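Local structure of ErfK/YbiS/YcfS/YnhG family protein (Xylanimonas cellulosilytica, 4LPQ) at residues Leu23-Arg26 with Leu27-Gly31; Ala44-Gln47 with Ala48-Phe52; Ile90-Asp93 with Lys94-Leu97; Arg183-Asn186 with Ala187-Asn190; Gly197-Ile200 with Gly201-Val204. The protein probably acts as a peptidoglycan L,D-transpeptidase in cell-wall biosynthesis, the chain pairing a putative peptidoglycan-binding domain with a YkuD-type catalytic domain. One frame throughout, in Å; residues are numbered along the deposited sequence. Where two conformers were deposited one is given.

Interaction 1 of 5, residues Leu23-Arg26 with Leu27-Gly31; sequences LQQR and LMDLG
Gln-25 and Arg-26 share a torsion pattern that turns both side chains forward along the helix, Gln-25 to Asp-29 and Arg-26 to Leu-30. In Gln-25, CG is trans to the backbone N (chi1 -164°) and the chain bends at its second torsion, which carries the amide to Asp-29. There Gln-25 NE2 donates to Asp-29 OD1 over 2.9 Å. The acceptor lies in the plane of the amide, whereas the donor stands above the carboxylate plane, 45° out of it. The selenium of selenomethionine Met-28 also lies near this amide, its SE 3.8 Å from Gln-25 NE2.

Arg-26 repeats the bend, and its guanidinium passes over Leu-30, whose CD2 lies against one face, displaced toward the rim. Its NH1 and Asp-29 OD2 are 5.3 Å apart and do not meet directly; water 1 bridges them, accepting from Arg-26 NH1 and donating to Asp-29 OD2 at 2.6 Å. Arg-26 NH2 is held by Leu-72 O on helix 66-74.

On the inner side, Leu-23 and Leu-27 run side by side, with Leu-23 CD1 3.8 Å from Leu-27 CD1, and both pack on helices 43-56 and 66-74. Backbone bonds such as Leu-27 N to Leu-23 O, 2.9 Å, continue to a Schellman motif closed by Gly-31, which has positive phi.

The helix is therefore amphipathic: Leu-23 and Leu-27 face the other helices of the putative peptidoglycan-binding domain, while Asp-29 receives both an amide and a water-mediated arginine, partners that would probably stabilise its negative charge.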
# COMPACT_ATOMS: atom_id res chain seq x y z
N LEU A 23 6.03 -4.33 -17.75
CA LEU A 23 5.54 -3.48 -16.70
C LEU A 23 5.78 -4.10 -15.33
O LEU A 23 6.24 -3.40 -14.41
CB LEU A 23 4.03 -3.34 -16.92
CG LEU A 23 3.27 -2.73 -15.73
CD1 LEU A 23 3.62 -1.23 -15.52
CD2 LEU A 23 1.74 -2.86 -16.03
N GLN A 24 5.47 -5.37 -15.16
CA GLN A 24 5.61 -6.01 -13.89
C GLN A 24 7.08 -5.98 -13.48
O GLN A 24 7.39 -5.74 -12.30
CB GLN A 24 5.13 -7.44 -13.95
CG GLN A 24 3.64 -7.53 -14.16
CD GLN A 24 3.20 -8.95 -14.55
OE1 GLN A 24 3.90 -9.67 -15.28
NE2 GLN A 24 2.01 -9.37 -14.10
N GLN A 25 7.99 -6.28 -14.42
CA GLN A 25 9.39 -6.26 -14.08
C GLN A 25 9.90 -4.87 -13.71
O GLN A 25 10.73 -4.71 -12.81
CB GLN A 25 10.22 -6.90 -15.17
CG GLN A 25 11.59 -7.22 -14.69
CD GLN A 25 11.68 -8.19 -13.54
OE1 GLN A 25 11.19 -9.34 -13.57
NE2 GLN A 25 12.33 -7.72 -12.48
N ARG A 26 9.43 -3.85 -14.42
CA ARG A 26 9.84 -2.51 -14.11
C ARG A 26 9.35 -2.03 -12.71
O ARG A 26 10.13 -1.47 -11.92
CB ARG A 26 9.30 -1.57 -15.18
CG ARG A 26 9.64 -0.12 -14.99
CD ARG A 26 11.15 0.09 -14.98
NE ARG A 26 11.44 1.50 -15.10
CZ ARG A 26 12.62 2.05 -14.84
NH1 ARG A 26 13.63 1.30 -14.39
NH2 ARG A 26 12.84 3.35 -14.98
N LEU A 27 8.08 -2.36 -12.39
CA LEU A 27 7.58 -2.12 -11.07
C LEU A 27 8.42 -2.80 -10.01
O LEU A 27 8.79 -2.18 -8.99
CB LEU A 27 6.12 -2.55 -10.97
CG LEU A 27 5.13 -1.69 -11.76
CD1 LEU A 27 3.83 -2.40 -11.90
CD2 LEU A 27 4.93 -0.32 -11.10
N MSE A 28 8.71 -4.07 -10.28
CA MSE A 28 9.54 -4.84 -9.31
C MSE A 28 10.87 -4.14 -9.12
O MSE A 28 11.37 -3.97 -7.97
CB MSE A 28 9.68 -6.26 -9.82
CG MSE A 28 10.27 -7.18 -8.73
SE MSE A 28 10.56 -8.99 -9.33
CE MSE A 28 8.74 -9.41 -9.86
N ASP A 29 11.52 -3.79 -10.24
CA ASP A 29 12.84 -3.15 -10.19
C ASP A 29 12.85 -1.86 -9.41
O ASP A 29 13.84 -1.50 -8.70
CB ASP A 29 13.38 -2.88 -11.61
CG ASP A 29 13.66 -4.16 -12.41
OD1 ASP A 29 13.80 -5.26 -11.85
OD2 ASP A 29 13.88 -3.96 -13.65
N LEU A 30 11.77 -1.08 -9.51
CA LEU A 30 11.64 0.19 -8.86
C LEU A 30 11.18 0.08 -7.41
O LEU A 30 11.10 1.13 -6.74
CB LEU A 30 10.72 1.09 -9.64
CG LEU A 30 11.18 1.57 -11.01
CD1 LEU A 30 10.04 2.33 -11.69
CD2 LEU A 30 12.39 2.44 -10.89
N GLY A 31 10.86 -1.11 -6.94
CA GLY A 31 10.48 -1.31 -5.56
C GLY A 31 9.02 -1.27 -5.21
O GLY A 31 8.64 -1.35 -4.05
O HOH W 1 14.31 -1.53 -14.59

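Interaction 2 of 5, residues Ala44-Gln47 with Ala48-Phe52; sequences ATQQ and AVWAF
One face of the Trp-50 indole carries the side chain of Gln-46, from the preceding turn of the same helix. Gln-46 CG sits over the six-membered ring in a CH-pi contact, 3.5 Å from its centroid and only 10° off the ring normal. Beyond it the amide lies almost flat on the indole, the two planes 9° apart, with Gln-46 CD 3.5 Å from Trp-50 CE2. Gln-46 NE2 ends above the pyrrole part, 3.2 Å from Trp-50 NE1; as both nitrogens are donors, this is stacking and not a hydrogen bond. The first torsion swings CG away from the backbone N (chi1 -176°), and a bend at the second then folds Gln-46 over the ring.

Beneath these side chains the backbone bonds are regular, as in Trp-50 N to Gln-46 O, 2.9 Å, and Val-49 N to Thr-45 O, also 2.9 Å. Val-49 CG2 approaches Thr-45 CG2 at 4.1 Å, while Thr-45 OG1 is bonded to Gln-24 of helix 18-30. Trp-50 meets Thr-174 and Asn-110 of the catalytic part.

Helix 43-56 belongs to the putative peptidoglycan-binding domain and lies at its border with the catalytic domain, which both Trp-50 and Ala-51 touch. Ala-48 and Val-49 turn to helix 18-30, and Phe-52 reaches helix 66-74 as well. Across the Gln-46 and Trp-50 pair the attraction is one of dispersion and weak CH-pi character, and the stack holds the partly exposed indole flat against an amide without a hydrogen bond between the side chains.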
# COMPACT_ATOMS: atom_id res chain seq x y z
N ALA A 44 -2.77 -8.80 -8.05
CA ALA A 44 -1.52 -8.42 -7.44
C ALA A 44 -0.83 -7.29 -8.22
O ALA A 44 -0.30 -6.32 -7.68
CB ALA A 44 -0.61 -9.62 -7.30
N THR A 45 -0.89 -7.42 -9.54
CA THR A 45 -0.36 -6.38 -10.38
C THR A 45 -1.12 -5.08 -10.23
O THR A 45 -0.56 -3.99 -10.20
CB THR A 45 -0.32 -6.83 -11.88
OG1 THR A 45 0.53 -7.95 -12.01
CG2 THR A 45 0.19 -5.74 -12.80
N GLN A 46 -2.45 -5.20 -10.05
CA GLN A 46 -3.26 -4.01 -9.81
C GLN A 46 -2.80 -3.25 -8.62
O GLN A 46 -2.74 -2.00 -8.64
CB GLN A 46 -4.74 -4.42 -9.68
CG GLN A 46 -5.69 -3.27 -9.52
CD GLN A 46 -5.79 -2.58 -10.80
OE1 GLN A 46 -6.69 -2.80 -11.55
NE2 GLN A 46 -4.85 -1.69 -11.07
N GLN A 47 -2.52 -3.93 -7.52
CA GLN A 47 -2.04 -3.26 -6.32
C GLN A 47 -0.76 -2.46 -6.61
O GLN A 47 -0.62 -1.33 -6.17
CB GLN A 47 -1.80 -4.26 -5.18
CG GLN A 47 -3.07 -4.91 -4.64
CD GLN A 47 -3.90 -3.90 -3.88
OE1 GLN A 47 -5.12 -3.63 -4.30
NE2 GLN A 47 -3.38 -3.36 -2.89
N ALA A 48 0.13 -3.08 -7.37
CA ALA A 48 1.40 -2.39 -7.67
C ALA A 48 1.24 -1.20 -8.58
O ALA A 48 1.86 -0.16 -8.41
CB ALA A 48 2.40 -3.36 -8.28
N VAL A 49 0.37 -1.35 -9.62
CA VAL A 49 0.07 -0.20 -10.48
C VAL A 49 -0.56 0.97 -9.76
O VAL A 49 -0.21 2.11 -9.97
CB VAL A 49 -0.74 -0.61 -11.74
CG1 VAL A 49 -1.14 0.57 -12.60
CG2 VAL A 49 0.06 -1.60 -12.60
N TRP A 50 -1.53 0.65 -8.91
CA TRP A 50 -2.17 1.69 -8.10
C TRP A 50 -1.14 2.36 -7.21
O TRP A 50 -1.12 3.56 -7.08
CB TRP A 50 -3.28 1.11 -7.29
CG TRP A 50 -4.56 0.81 -8.06
CD1 TRP A 50 -4.94 1.29 -9.27
CD2 TRP A 50 -5.64 -0.01 -7.62
NE1 TRP A 50 -6.20 0.86 -9.60
CE2 TRP A 50 -6.68 0.04 -8.62
CE3 TRP A 50 -5.86 -0.76 -6.49
CZ2 TRP A 50 -7.85 -0.67 -8.50
CZ3 TRP A 50 -7.03 -1.46 -6.35
CH2 TRP A 50 -8.01 -1.41 -7.33
N ALA A 51 -0.23 1.57 -6.59
CA ALA A 51 0.82 2.18 -5.77
C ALA A 51 1.66 3.12 -6.57
O ALA A 51 2.06 4.18 -6.12
CB ALA A 51 1.66 1.12 -5.17
N PHE A 52 1.99 2.72 -7.81
CA PHE A 52 2.80 3.54 -8.67
C PHE A 52 2.14 4.84 -9.05
O PHE A 52 2.69 5.92 -8.98
CB PHE A 52 3.20 2.76 -9.92
CG PHE A 52 4.14 3.57 -10.78
CD1 PHE A 52 5.47 3.68 -10.45
CD2 PHE A 52 3.68 4.31 -11.83
CE1 PHE A 52 6.29 4.55 -11.10
CE2 PHE A 52 4.53 5.17 -12.54
CZ PHE A 52 5.86 5.32 -12.15

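Interaction 3 of 5, residues Ile90-Asp93 with Lys94-Leu97; sequences IDLD and KQIL
Asp-91 O accepts from two successive backbone nitrogens: Gln-95 N at 2.8 Å, weak because its N-H is bent to 124°, and Ile-96 N at 3.3 Å, straighter but also weak. Two residues thus face one, a G1 beta bulge, and Gln-95 at its first position has positive phi (60°). Asp-91 N completes the hydrogen-bonded pair with Ile-96 O at 2.9 Å.

Two side chains brace the turn. Asp-91 holds CG on the far side of CB from its backbone N, which brings OD1 across the turn to Lys-94 N at 3.0 Å; the donor approaches from above the carboxylate plane, 60° out of it. The extended Lys-94 chain passes Asp-91 OD2, with CD 3.5 Å from it, and its NZ goes on to bond Ala-55 O. Gln-95 folds back through a bent second torsion, and its NE2 reaches Leu-92 O at 2.8 Å, in the carbonyl plane on a lone pair. That amide nitrogen also bonds Ser-113 OG.

One pair further from the turn, Ile-90 and Leu-97 form a non-hydrogen-bonded pair, Ile-90 CG1 lying 4.1 Å from Leu-97 CD1.

This hairpin joins strands 86-91 and 96-101 of the catalytic domain's sheet, between neighbours 203-206 and 104-110. Ile-90 and Leu-97 both pack on Val-166 of strand 164-168, whereas Ile-96 turns to Lys-54 and Ala-55 of helix 43-56.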
# COMPACT_ATOMS: atom_id res chain seq x y z
N ILE A 90 3.75 6.22 6.20
CA ILE A 90 2.48 6.14 5.54
C ILE A 90 2.11 7.56 5.12
O ILE A 90 1.91 8.47 5.92
CB ILE A 90 1.44 5.52 6.51
CG1 ILE A 90 1.90 4.08 6.92
CG2 ILE A 90 0.09 5.50 5.81
CD1 ILE A 90 1.24 3.45 8.07
N ASP A 91 2.07 7.72 3.79
CA ASP A 91 1.70 8.95 3.13
C ASP A 91 0.24 8.97 2.92
O ASP A 91 -0.27 8.28 2.03
CB ASP A 91 2.53 9.13 1.83
CG ASP A 91 2.26 10.45 1.15
OD1 ASP A 91 1.15 11.03 1.29
OD2 ASP A 91 3.21 10.89 0.44
N LEU A 92 -0.50 9.68 3.77
CA LEU A 92 -1.96 9.69 3.74
C LEU A 92 -2.53 10.35 2.52
O LEU A 92 -3.56 9.91 2.00
CB LEU A 92 -2.53 10.25 5.02
CG LEU A 92 -2.16 9.49 6.31
CD1 LEU A 92 -2.60 10.26 7.50
CD2 LEU A 92 -2.75 8.06 6.24
N ASP A 93 -1.88 11.39 1.99
CA ASP A 93 -2.35 12.03 0.78
C ASP A 93 -2.23 11.11 -0.43
O ASP A 93 -3.14 11.02 -1.28
CB ASP A 93 -1.59 13.32 0.50
CG ASP A 93 -1.95 14.44 1.47
OD1 ASP A 93 -2.83 14.30 2.36
OD2 ASP A 93 -1.26 15.47 1.35
N LYS A 94 -1.13 10.41 -0.55
CA LYS A 94 -0.89 9.50 -1.65
C LYS A 94 -1.45 8.10 -1.44
O LYS A 94 -1.59 7.32 -2.38
CB LYS A 94 0.60 9.42 -2.01
CG LYS A 94 1.14 10.73 -2.52
CD LYS A 94 2.58 10.61 -3.01
CE LYS A 94 3.05 11.88 -3.74
NZ LYS A 94 4.44 11.75 -4.27
N GLN A 95 -1.81 7.76 -0.20
CA GLN A 95 -2.35 6.47 0.14
C GLN A 95 -1.38 5.33 -0.21
O GLN A 95 -1.74 4.30 -0.82
CB GLN A 95 -3.72 6.27 -0.50
CG GLN A 95 -4.81 7.22 0.05
CD GLN A 95 -5.31 6.74 1.39
OE1 GLN A 95 -5.97 5.70 1.50
NE2 GLN A 95 -4.84 7.42 2.44
N ILE A 96 -0.09 5.48 0.24
CA ILE A 96 0.93 4.47 0.09
C ILE A 96 1.66 4.30 1.42
O ILE A 96 1.77 5.24 2.23
CB ILE A 96 1.91 4.82 -1.06
CG1 ILE A 96 2.61 6.13 -0.85
CG2 ILE A 96 1.21 4.77 -2.41
CD1 ILE A 96 3.51 6.61 -1.96
N LEU A 97 2.19 3.10 1.56
CA LEU A 97 3.05 2.73 2.66
C LEU A 97 4.44 2.50 2.10
O LEU A 97 4.63 1.80 1.11
CB LEU A 97 2.48 1.48 3.37
CG LEU A 97 3.28 0.97 4.56
CD1 LEU A 97 2.34 0.25 5.50
CD2 LEU A 97 4.36 0.00 4.10

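Interaction 4 of 5, residues Arg183-Asn186 with Ala187-Asn190; sequences RVSN and AAMN
Ser-185 is the N-cap of helix 186-196 in the catalytic domain, and its short side chain meets the first turn atom by atom. Its CB lies 4.0 Å from Ala-187 N; beyond it OG, placed between the backbone N and the carbonyl carbon (chi1 71°), accepts from Ala-188 N at 3.0 Å. The N-H points well at the oxygen, at 160°, and the same OG touches Ala-188 CB at 3.3 Å. This capping bond satisfies an amide that has no preceding helical carbonyl to pair with. Ser-185 O in turn receives Met-189 N, and Asn-186 O receives Asn-190 N, so the helical bond pattern starts directly from the cap.

Before the cap, strand 182-184 bonds through Val-184 to the backbone of His-167, the predicted proton donor/acceptor. Selenomethionine Met-189 packs on Val-166 of the same strand 164-168, its side chain about 5 Å from that of His-167, so strand end and helix start both lie close to the predicted active site. Asn-190 OD1 is held by Arg-156 and Trp-155. Where strand and helix meet inside, the two side chains cross at about a right angle, with Val-184 CG2 3.7 Å from Met-189 SE.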
# COMPACT_ATOMS: atom_id res chain seq x y z
N ARG A 183 -4.78 -0.39 5.66
CA ARG A 183 -4.88 -1.64 4.98
C ARG A 183 -3.79 -1.76 3.87
O ARG A 183 -3.57 -0.78 3.16
CB ARG A 183 -6.24 -1.74 4.20
CG ARG A 183 -7.41 -1.64 5.07
CD ARG A 183 -8.58 -1.65 4.09
NE ARG A 183 -9.71 -1.60 4.87
CZ ARG A 183 -10.91 -1.57 4.39
NH1 ARG A 183 -11.11 -1.69 3.06
NH2 ARG A 183 -11.84 -1.43 5.26
N VAL A 184 -3.28 -2.94 3.73
CA VAL A 184 -2.40 -3.36 2.62
C VAL A 184 -2.82 -4.76 2.20
O VAL A 184 -3.61 -5.40 2.88
CB VAL A 184 -0.90 -3.30 2.98
CG1 VAL A 184 -0.51 -1.87 3.40
CG2 VAL A 184 -0.57 -4.32 4.05
N SER A 185 -2.29 -5.28 1.09
CA SER A 185 -2.61 -6.66 0.71
C SER A 185 -2.08 -7.68 1.70
O SER A 185 -1.09 -7.40 2.40
CB SER A 185 -2.12 -7.01 -0.69
OG SER A 185 -0.69 -7.12 -0.71
N ASN A 186 -2.67 -8.85 1.75
CA ASN A 186 -2.12 -9.89 2.61
C ASN A 186 -0.66 -10.25 2.26
O ASN A 186 0.13 -10.45 3.11
CB ASN A 186 -3.03 -11.10 2.61
CG ASN A 186 -4.35 -10.92 3.26
OD1 ASN A 186 -4.64 -9.98 3.92
ND2 ASN A 186 -5.17 -11.91 3.04
N ALA A 187 -0.39 -10.29 0.93
CA ALA A 187 0.95 -10.57 0.49
C ALA A 187 1.94 -9.52 0.96
O ALA A 187 3.05 -9.83 1.37
CB ALA A 187 0.96 -10.74 -1.00
N ALA A 188 1.56 -8.25 0.84
CA ALA A 188 2.43 -7.17 1.31
C ALA A 188 2.62 -7.31 2.83
O ALA A 188 3.73 -7.13 3.31
CB ALA A 188 1.87 -5.78 0.95
N MSE A 189 1.58 -7.64 3.55
CA MSE A 189 1.68 -7.77 5.01
C MSE A 189 2.64 -8.94 5.33
O MSE A 189 3.47 -8.80 6.23
CB MSE A 189 0.30 -7.99 5.62
CG MSE A 189 0.34 -7.66 7.09
SE MSE A 189 0.48 -5.69 7.34
CE MSE A 189 1.38 -5.65 9.04
N ASN A 190 2.55 -10.04 4.61
CA ASN A 190 3.41 -11.16 4.83
C ASN A 190 4.86 -10.80 4.58
O ASN A 190 5.76 -11.20 5.34
CB ASN A 190 2.99 -12.38 3.99
CG ASN A 190 1.63 -12.95 4.38
OD1 ASN A 190 1.17 -12.81 5.50
ND2 ASN A 190 1.03 -13.63 3.41

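Interaction 5 of 5, residues Gly197-Ile200 with Gly201-Val204; sequences GMPI and GTRV
Thr-202 turns its hydroxyl back onto Pro-199. With OG1 opposite its own carbonyl carbon and beside the backbone N (chi1 -59°), the hydroxyl donates to Pro-199 O at 2.7 Å, in the carbonyl plane on a lone pair. Thr-202 N donates to the same oxygen at 3.0 Å, tilted 24° from that plane, so one carbonyl takes two bonds from one residue. The backbone bond closes a type II turn from Pro-199 to Thr-202. Gly-201 occupies its third position with phi 101°, where a side chain would collide with Ile-200 O.

The proline ring, crossing the threonine side chain at about a right angle, brings Pro-199 CD to 3.3 Å from Thr-202 OG1. The methyl branch of Thr-202 is the one anti to the backbone N, and its CG2 lies 4.2 Å from Met-198 CG. Selenomethionine Met-198 is extended through all three torsions, a straight chain that carries its methyl beyond the turn to Val-204, with Met-198 CE 4.4 Å from Val-204 CG2.

This turn leads from helix 186-196 into strand 203-206, whose neighbours in the sheet are strands 86-91 and 133-140. Met-198 and Val-204 both pack on Val-137 of strand 133-140; across the other border, Met-198 touches Val-88 and Val-204 touches Ile-90, both of strand 86-91.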
# COMPACT_ATOMS: atom_id res chain seq x y z
N GLY A 197 10.87 -7.72 7.89
CA GLY A 197 10.89 -7.69 9.31
C GLY A 197 10.50 -6.31 9.78
O GLY A 197 11.06 -5.29 9.38
N MSE A 198 9.52 -6.30 10.67
CA MSE A 198 8.94 -5.06 11.21
C MSE A 198 8.66 -5.36 12.67
O MSE A 198 7.52 -5.48 13.11
CB MSE A 198 7.65 -4.79 10.38
CG MSE A 198 6.98 -3.54 10.73
SE MSE A 198 5.41 -3.41 9.49
CE MSE A 198 4.52 -2.07 10.64
N PRO A 199 9.74 -5.47 13.47
CA PRO A 199 9.52 -5.96 14.82
C PRO A 199 8.89 -4.97 15.74
O PRO A 199 8.80 -3.76 15.42
CB PRO A 199 10.97 -6.26 15.33
CG PRO A 199 11.82 -5.36 14.46
CD PRO A 199 11.16 -5.37 13.11
N ILE A 200 8.45 -5.42 16.90
CA ILE A 200 8.00 -4.55 17.94
C ILE A 200 9.09 -3.44 18.11
O ILE A 200 10.29 -3.74 18.17
CB ILE A 200 7.67 -5.40 19.20
CG1 ILE A 200 6.59 -6.54 18.93
CG2 ILE A 200 7.29 -4.47 20.37
CD1 ILE A 200 5.17 -5.99 18.42
N GLY A 201 8.63 -2.21 18.22
CA GLY A 201 9.47 -1.06 18.39
C GLY A 201 9.71 -0.28 17.11
O GLY A 201 10.20 0.85 17.14
N THR A 202 9.37 -0.86 15.95
CA THR A 202 9.61 -0.19 14.67
C THR A 202 8.80 1.11 14.62
O THR A 202 7.58 1.12 14.80
CB THR A 202 9.26 -1.10 13.50
OG1 THR A 202 10.03 -2.29 13.50
CG2 THR A 202 9.45 -0.41 12.17
N ARG A 203 9.48 2.19 14.19
CA ARG A 203 8.85 3.48 13.99
C ARG A 203 7.79 3.38 12.88
O ARG A 203 8.09 2.87 11.78
CB ARG A 203 9.90 4.52 13.63
CG ARG A 203 9.44 5.95 13.54
CD ARG A 203 10.62 6.80 13.15
NE ARG A 203 10.29 8.19 13.19
CZ ARG A 203 10.99 9.16 12.63
NH1 ARG A 203 12.10 8.84 11.95
NH2 ARG A 203 10.60 10.41 12.74
N VAL A 204 6.67 4.02 13.11
CA VAL A 204 5.61 4.14 12.12
C VAL A 204 5.27 5.62 12.08
O VAL A 204 4.78 6.19 13.05
CB VAL A 204 4.32 3.34 12.48
CG1 VAL A 204 3.25 3.51 11.39
CG2 VAL A 204 4.69 1.88 12.62

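Overall arrangement
Interactions 1 and 2 belong to the putative peptidoglycan-binding domain and join its helices 18-30 and 43-56, with Gln-24 bonded to Thr-45 beside the apolar packing. Interaction 2 also touches the catalytic domain, Ala-51 O meeting Ile-96 CG2 of interaction 3. Interactions 3, 4 and 5 share the large sheet: Leu-97 packs on Val-184, and Ile-90 on Val-204. Interactions 2 and 3 are buried; the others are partly buried, and the centre of interaction 5 lies farthest out, about 17 Å from the centre of the chain. Chemistry varies accordingly: a water-bridged charge pair in 1, a flat amide stack in 2, and turn or cap bonds to backbone atoms in 3 to 5.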